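Local coordinates for protein alpha-galactosidase (Lactobacillus brevis, PDB 3MI6) that probably hydrolyses terminal, non-reducing alpha-D-galactose residues from galactosides such as galactose oligosaccharides and galactomannans, as a glycoside hydrolase family 36 enzyme, at residues M363-D375 / W384-F398. Numbering follows the deposited sequence.
Sequences MFVLDDGWFGHRD and WFVDQRKFPDGIEHF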
loop_
_atom_site.group_PDB
_atom_site.type_symbol
_atom_site.label_atom_id
_atom_site.label_comp_id
_atom_site.label_asym_id
_atom_site.label_seq_id
_atom_site.Cartn_x
_atom_site.Cartn_y
_atom_site.Cartn_z
HETATM N N MSE D 363 -44.822 -21.829 4.161
HETATM C CA MSE D 363 -44.362 -23.137 3.709
HETATM C C MSE D 363 -43.561 -23.830 4.790
HETATM O O MSE D 363 -42.752 -23.201 5.471
HETATM C CB MSE D 363 -43.511 -23.014 2.440
HETATM C CG MSE D 363 -42.794 -24.293 2.067
HETATM SE SE MSE D 363 -41.511 -24.074 0.612
HETATM C CE MSE D 363 -42.735 -23.934 -0.896
ATOM N N PHE D 364 -43.790 -25.130 4.951
ATOM C CA PHE D 364 -43.021 -25.916 5.899
ATOM C C PHE D 364 -42.136 -26.868 5.120
ATOM O O PHE D 364 -42.584 -27.459 4.150
ATOM C CB PHE D 364 -43.934 -26.684 6.855
ATOM C CG PHE D 364 -43.185 -27.507 7.848
ATOM C CD1 PHE D 364 -42.599 -28.703 7.471
ATOM C CD2 PHE D 364 -43.042 -27.082 9.140
ATOM C CE1 PHE D 364 -41.889 -29.455 8.372
ATOM C CE2 PHE D 364 -42.335 -27.834 10.042
ATOM C CZ PHE D 364 -41.755 -29.023 9.657
ATOM N N VAL D 365 -40.879 -26.990 5.543
ATOM C CA VAL D 365 -39.898 -27.864 4.894
ATOM C C VAL D 365 -39.305 -28.908 5.842
ATOM O O VAL D 365 -38.434 -28.591 6.649
ATOM C CB VAL D 365 -38.710 -27.079 4.311
ATOM C CG1 VAL D 365 -37.827 -28.013 3.545
ATOM C CG2 VAL D 365 -39.182 -25.943 3.428
ATOM N N LEU D 366 -39.764 -30.152 5.730
ATOM C CA LEU D 366 -39.209 -31.235 6.517
ATOM C C LEU D 366 -37.778 -31.536 6.043
ATOM O O LEU D 366 -37.554 -31.780 4.851
ATOM C CB LEU D 366 -40.100 -32.454 6.355
ATOM C CG LEU D 366 -39.670 -33.765 6.995
ATOM C CD1 LEU D 366 -39.596 -33.608 8.481
ATOM C CD2 LEU D 366 -40.651 -34.864 6.610
ATOM N N ASP D 367 -36.806 -31.504 6.958
ATOM C CA ASP D 367 -35.406 -31.688 6.565
ATOM C C ASP D 367 -34.934 -33.114 6.818
ATOM O O ASP D 367 -35.734 -34.051 6.839
ATOM C CB ASP D 367 -34.479 -30.674 7.267
ATOM C CG ASP D 367 -33.270 -30.254 6.397
ATOM O OD1 ASP D 367 -33.395 -29.286 5.604
ATOM O OD2 ASP D 367 -32.190 -30.876 6.525
ATOM N N ASP D 368 -33.627 -33.261 7.010
ATOM C CA ASP D 368 -32.979 -34.555 7.135
ATOM C C ASP D 368 -33.629 -35.395 8.232
ATOM O O ASP D 368 -33.897 -34.893 9.325
ATOM C CB ASP D 368 -31.484 -34.348 7.431
ATOM C CG ASP D 368 -30.636 -35.583 7.141
ATOM O OD1 ASP D 368 -31.154 -36.714 7.165
ATOM O OD2 ASP D 368 -29.431 -35.415 6.898
ATOM N N GLY D 369 -33.897 -36.663 7.931
ATOM C CA GLY D 369 -34.336 -37.606 8.944
ATOM C C GLY D 369 -35.616 -38.375 8.666
ATOM O O GLY D 369 -35.970 -39.273 9.419
ATOM N N TRP D 370 -36.310 -38.051 7.587
ATOM C CA TRP D 370 -37.628 -38.632 7.358
ATOM C C TRP D 370 -37.604 -40.021 6.710
ATOM O O TRP D 370 -38.604 -40.746 6.725
ATOM C CB TRP D 370 -38.477 -37.682 6.512
ATOM C CG TRP D 370 -37.901 -37.423 5.166
ATOM C CD1 TRP D 370 -37.032 -36.438 4.834
ATOM C CD2 TRP D 370 -38.143 -38.166 3.976
ATOM N NE1 TRP D 370 -36.717 -36.512 3.507
ATOM C CE2 TRP D 370 -37.388 -37.569 2.954
ATOM C CE3 TRP D 370 -38.924 -39.277 3.673
ATOM C CZ2 TRP D 370 -37.390 -38.043 1.643
ATOM C CZ3 TRP D 370 -38.928 -39.750 2.374
ATOM C CH2 TRP D 370 -38.169 -39.131 1.373
ATOM N N PHE D 371 -36.461 -40.388 6.145
ATOM C CA PHE D 371 -36.355 -41.601 5.343
ATOM C C PHE D 371 -35.648 -42.752 6.082
ATOM O O PHE D 371 -34.954 -42.526 7.078
ATOM C CB PHE D 371 -35.618 -41.265 4.051
ATOM C CG PHE D 371 -34.306 -40.566 4.275
ATOM C CD1 PHE D 371 -33.107 -41.220 4.050
ATOM C CD2 PHE D 371 -34.268 -39.259 4.738
ATOM C CE1 PHE D 371 -31.895 -40.576 4.261
ATOM C CE2 PHE D 371 -33.058 -38.617 4.956
ATOM C CZ PHE D 371 -31.873 -39.276 4.709
ATOM N N GLY D 372 -35.830 -43.979 5.596
ATOM C CA GLY D 372 -35.114 -45.134 6.121
ATOM C C GLY D 372 -35.114 -45.288 7.633
ATOM O O GLY D 372 -36.129 -45.614 8.235
ATOM N N HIS D 373 -33.960 -45.086 8.251
ATOM C CA HIS D 373 -33.877 -45.028 9.706
ATOM C C HIS D 373 -32.944 -43.900 10.176
ATOM O O HIS D 373 -32.200 -44.051 11.146
ATOM C CB HIS D 373 -33.518 -46.397 10.327
ATOM C CG HIS D 373 -32.499 -47.193 9.560
ATOM N ND1 HIS D 373 -32.740 -47.709 8.302
ATOM C CD2 HIS D 373 -31.251 -47.603 9.897
ATOM C CE1 HIS D 373 -31.675 -48.373 7.885
ATOM N NE2 HIS D 373 -30.760 -48.328 8.837
ATOM N N ARG D 374 -33.014 -42.762 9.484
ATOM C CA ARG D 374 -32.154 -41.617 9.772
ATOM C C ARG D 374 -32.359 -41.043 11.162
ATOM O O ARG D 374 -33.087 -40.073 11.331
ATOM C CB ARG D 374 -32.365 -40.503 8.746
ATOM C CG ARG D 374 -31.742 -40.764 7.401
ATOM C CD ARG D 374 -30.218 -40.649 7.437
ATOM N NE ARG D 374 -29.720 -39.283 7.335
ATOM C CZ ARG D 374 -28.479 -38.959 6.969
ATOM N NH1 ARG D 374 -27.596 -39.899 6.657
ATOM N NH2 ARG D 374 -28.119 -37.685 6.902
ATOM N N ASP D 375 -31.709 -41.629 12.155
ATOM C CA ASP D 375 -31.751 -41.087 13.502
ATOM C C ASP D 375 -30.378 -40.529 13.797
ATOM O O ASP D 375 -30.143 -39.874 14.821
ATOM C CB ASP D 375 -32.138 -42.180 14.486
ATOM C CG ASP D 375 -33.533 -42.708 14.226
ATOM O OD1 ASP D 375 -34.474 -41.879 14.187
ATOM O OD2 ASP D 375 -33.691 -43.937 14.039
ATOM N N TRP D 384 -34.817 -43.614 -0.062
ATOM C CA TRP D 384 -35.739 -42.497 -0.207
ATOM C C TRP D 384 -37.208 -42.916 -0.119
ATOM O O TRP D 384 -38.005 -42.707 -1.041
ATOM C CB TRP D 384 -35.419 -41.727 -1.491
ATOM C CG TRP D 384 -33.970 -41.319 -1.522
ATOM C CD1 TRP D 384 -33.012 -41.742 -2.401
ATOM C CD2 TRP D 384 -33.307 -40.442 -0.600
ATOM N NE1 TRP D 384 -31.803 -41.165 -2.096
ATOM C CE2 TRP D 384 -31.957 -40.363 -0.994
ATOM C CE3 TRP D 384 -33.731 -39.706 0.513
ATOM C CZ2 TRP D 384 -31.022 -39.579 -0.317
ATOM C CZ3 TRP D 384 -32.803 -38.923 1.186
ATOM C CH2 TRP D 384 -31.461 -38.863 0.767
ATOM N N PHE D 385 -37.547 -43.514 1.016
ATOM C CA PHE D 385 -38.915 -43.865 1.320
ATOM C C PHE D 385 -39.179 -43.605 2.808
ATOM O O PHE D 385 -38.242 -43.485 3.594
ATOM C CB PHE D 385 -39.205 -45.314 0.916
ATOM C CG PHE D 385 -38.207 -46.304 1.437
ATOM C CD1 PHE D 385 -38.105 -46.562 2.793
ATOM C CD2 PHE D 385 -37.387 -46.996 0.570
ATOM C CE1 PHE D 385 -37.188 -47.478 3.281
ATOM C CE2 PHE D 385 -36.476 -47.912 1.050
ATOM C CZ PHE D 385 -36.375 -48.155 2.412
ATOM N N VAL D 386 -40.457 -43.522 3.177
ATOM C CA VAL D 386 -40.897 -43.080 4.504
ATOM C C VAL D 386 -40.434 -43.923 5.710
ATOM O O VAL D 386 -40.445 -45.157 5.679
ATOM C CB VAL D 386 -42.432 -42.986 4.549
ATOM C CG1 VAL D 386 -42.861 -41.987 5.610
ATOM C CG2 VAL D 386 -42.992 -42.618 3.161
ATOM N N ASP D 387 -40.044 -43.235 6.781
ATOM C CA ASP D 387 -39.607 -43.888 8.016
ATOM C C ASP D 387 -40.770 -43.989 8.994
ATOM O O ASP D 387 -41.126 -42.996 9.636
ATOM C CB ASP D 387 -38.464 -43.099 8.668
ATOM C CG ASP D 387 -38.062 -43.663 10.028
ATOM O OD1 ASP D 387 -38.452 -44.813 10.329
ATOM O OD2 ASP D 387 -37.354 -42.967 10.795
ATOM N N GLN D 388 -41.340 -45.184 9.133
ATOM C CA GLN D 388 -42.591 -45.347 9.883
ATOM C C GLN D 388 -42.516 -45.109 11.402
ATOM O O GLN D 388 -43.539 -44.879 12.038
ATOM C CB GLN D 388 -43.272 -46.684 9.546
ATOM C CG GLN D 388 -43.801 -46.743 8.106
ATOM C CD GLN D 388 -44.434 -48.077 7.736
ATOM O OE1 GLN D 388 -44.989 -48.780 8.583
ATOM N NE2 GLN D 388 -44.361 -48.423 6.455
ATOM N N ARG D 389 -41.323 -45.142 11.981
ATOM C CA ARG D 389 -41.188 -44.796 13.391
ATOM C C ARG D 389 -41.601 -43.349 13.633
ATOM O O ARG D 389 -42.121 -43.009 14.697
ATOM C CB ARG D 389 -39.748 -44.937 13.863
ATOM C CG ARG D 389 -39.025 -46.181 13.444
ATOM C CD ARG D 389 -37.554 -45.992 13.777
ATOM N NE ARG D 389 -36.730 -47.136 13.411
ATOM C CZ ARG D 389 -35.434 -47.223 13.688
ATOM N NH1 ARG D 389 -34.833 -46.226 14.329
ATOM N NH2 ARG D 389 -34.741 -48.300 13.328
ATOM N N LYS D 390 -41.337 -42.488 12.654
ATOM C CA LYS D 390 -41.556 -41.058 12.839
ATOM C C LYS D 390 -42.713 -40.563 11.985
ATOM O O LYS D 390 -43.203 -39.450 12.177
ATOM C CB LYS D 390 -40.273 -40.260 12.553
ATOM C CG LYS D 390 -39.015 -41.123 12.436
ATOM C CD LYS D 390 -37.821 -40.595 13.254
ATOM C CE LYS D 390 -37.289 -39.281 12.717
ATOM N NZ LYS D 390 -37.731 -39.114 11.313
ATOM N N PHE D 391 -43.149 -41.398 11.046
ATOM C CA PHE D 391 -44.308 -41.086 10.207
ATOM C C PHE D 391 -45.169 -42.320 9.948
ATOM O O PHE D 391 -45.080 -42.935 8.887
ATOM C CB PHE D 391 -43.883 -40.437 8.881
ATOM C CG PHE D 391 -43.272 -39.079 9.048
ATOM C CD1 PHE D 391 -44.046 -38.005 9.450
ATOM C CD2 PHE D 391 -41.923 -38.876 8.815
ATOM C CE1 PHE D 391 -43.487 -36.755 9.613
ATOM C CE2 PHE D 391 -41.355 -37.625 8.978
ATOM C CZ PHE D 391 -42.137 -36.565 9.375
ATOM N N PRO D 392 -46.019 -42.673 10.923
ATOM C CA PRO D 392 -46.863 -43.875 10.895
ATOM C C PRO D 392 -47.750 -44.008 9.649
ATOM O O PRO D 392 -47.865 -45.110 9.099
ATOM C CB PRO D 392 -47.725 -43.715 12.148
ATOM C CG PRO D 392 -46.891 -42.883 13.069
ATOM C CD PRO D 392 -46.174 -41.919 12.181
ATOM N N ASP D 393 -48.372 -42.911 9.220
ATOM C CA ASP D 393 -49.291 -42.948 8.083
ATOM C C ASP D 393 -48.622 -42.399 6.828
ATOM O O ASP D 393 -49.259 -41.738 6.010
ATOM C CB ASP D 393 -50.571 -42.155 8.386
ATOM C CG ASP D 393 -51.403 -42.768 9.516
ATOM O OD1 ASP D 393 -50.825 -43.326 10.475
ATOM O OD2 ASP D 393 -52.647 -42.676 9.450
ATOM N N GLY D 394 -47.332 -42.680 6.684
ATOM C CA GLY D 394 -46.564 -42.179 5.561
ATOM C C GLY D 394 -46.536 -40.663 5.544
ATOM O O GLY D 394 -47.168 -40.013 6.376
ATOM N N ILE D 395 -45.802 -40.097 4.593
ATOM C CA ILE D 395 -45.714 -38.649 4.470
ATOM C C ILE D 395 -47.001 -38.051 3.903
ATOM O O ILE D 395 -47.411 -36.960 4.307
ATOM C CB ILE D 395 -44.516 -38.227 3.603
ATOM C CG1 ILE D 395 -43.227 -38.287 4.420
ATOM C CG2 ILE D 395 -44.710 -36.827 3.083
ATOM C CD1 ILE D 395 -43.225 -37.379 5.626
ATOM N N GLU D 396 -47.638 -38.771 2.979
ATOM C CA GLU D 396 -48.869 -38.308 2.335
ATOM C C GLU D 396 -49.812 -37.620 3.316
ATOM O O GLU D 396 -50.445 -36.615 2.989
ATOM C CB GLU D 396 -49.586 -39.475 1.658
ATOM C CG GLU D 396 -49.219 -40.840 2.232
ATOM C CD GLU D 396 -47.948 -41.415 1.617
ATOM O OE1 GLU D 396 -48.062 -42.112 0.585
ATOM O OE2 GLU D 396 -46.841 -41.173 2.158
ATOM N N HIS D 397 -49.894 -38.167 4.522
ATOM C CA HIS D 397 -50.745 -37.610 5.559
ATOM C C HIS D 397 -50.235 -36.257 6.041
ATOM O O HIS D 397 -50.962 -35.267 6.025
ATOM C CB HIS D 397 -50.860 -38.585 6.735
ATOM C CG HIS D 397 -51.497 -37.991 7.952
ATOM N ND1 HIS D 397 -51.046 -38.248 9.229
ATOM C CD2 HIS D 397 -52.541 -37.138 8.086
ATOM C CE1 HIS D 397 -51.789 -37.586 10.096
ATOM N NE2 HIS D 397 -52.703 -36.903 9.429
ATOM N N PHE D 398 -48.978 -36.227 6.470
ATOM C CA PHE D 398 -48.369 -35.031 7.054
ATOM C C PHE D 398 -48.434 -33.826 6.125
ATOM O O PHE D 398 -48.522 -32.692 6.582
ATOM C CB PHE D 398 -46.919 -35.323 7.441
ATOM C CG PHE D 398 -46.169 -34.132 7.961
ATOM C CD1 PHE D 398 -46.615 -33.446 9.077
ATOM C CD2 PHE D 398 -44.993 -33.718 7.355
ATOM C CE1 PHE D 398 -45.912 -32.354 9.573
ATOM C CE2 PHE D 398 -44.283 -32.627 7.845
ATOM C CZ PHE D 398 -44.747 -31.946 8.958
#
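Leu-366, at the end of the second strand of the TIM barrel, pushes CD2 against the Phe-391 ring, 3.6 Å from CZ, and onto Ile-395 CD1. The long beta-alpha loop after strand 363-366 folds back on itself, and residues 394-398, the start of the next helix, pack against the strand, roughly antiparallel to it (155°). Two residues back along the strand, the rim of Phe-398 points at the face of Phe-364 in an offset edge-to-face pair, planes at 90°; helix 346-358 packs against both rings. Trp-370 sets CB on Phe-391 CE2, while its indole NE1 bonds to Trp-412 O.

Further along the loop, Trp-384 sets CZ3 over the centre of the Phe-371 ring, 3.5 Å above its plane, the two rings inclined obliquely, and Arg-374 CG lies against the opposite face. With a serine here the ring is gone, and Trp-384 and Arg-374 CG would probably face a gap, leaving the arginine chain freer to shift. Arg-374 in turn grips Asp-368, predicted to bind substrate, side-on through NE and NH2, so the ring may help position that pair.

A single beta bridge pairs Phe-371 with Val-386: Asp-387 N bonds to Trp-370 O (2.9 Å), and Gly-372 N to Phe-385 O (3.2 Å).

Charges close the outer end. Arg-389, its chain extended from CG to NE, makes a salt bridge through NH1 to Asp-375 OD2 at 2.6 Å, with His-373 CB over one guanidinium face. Lys-390 instead bends back, and its NZ donates to Gly-369 O from above the carbonyl plane, 52° out of it.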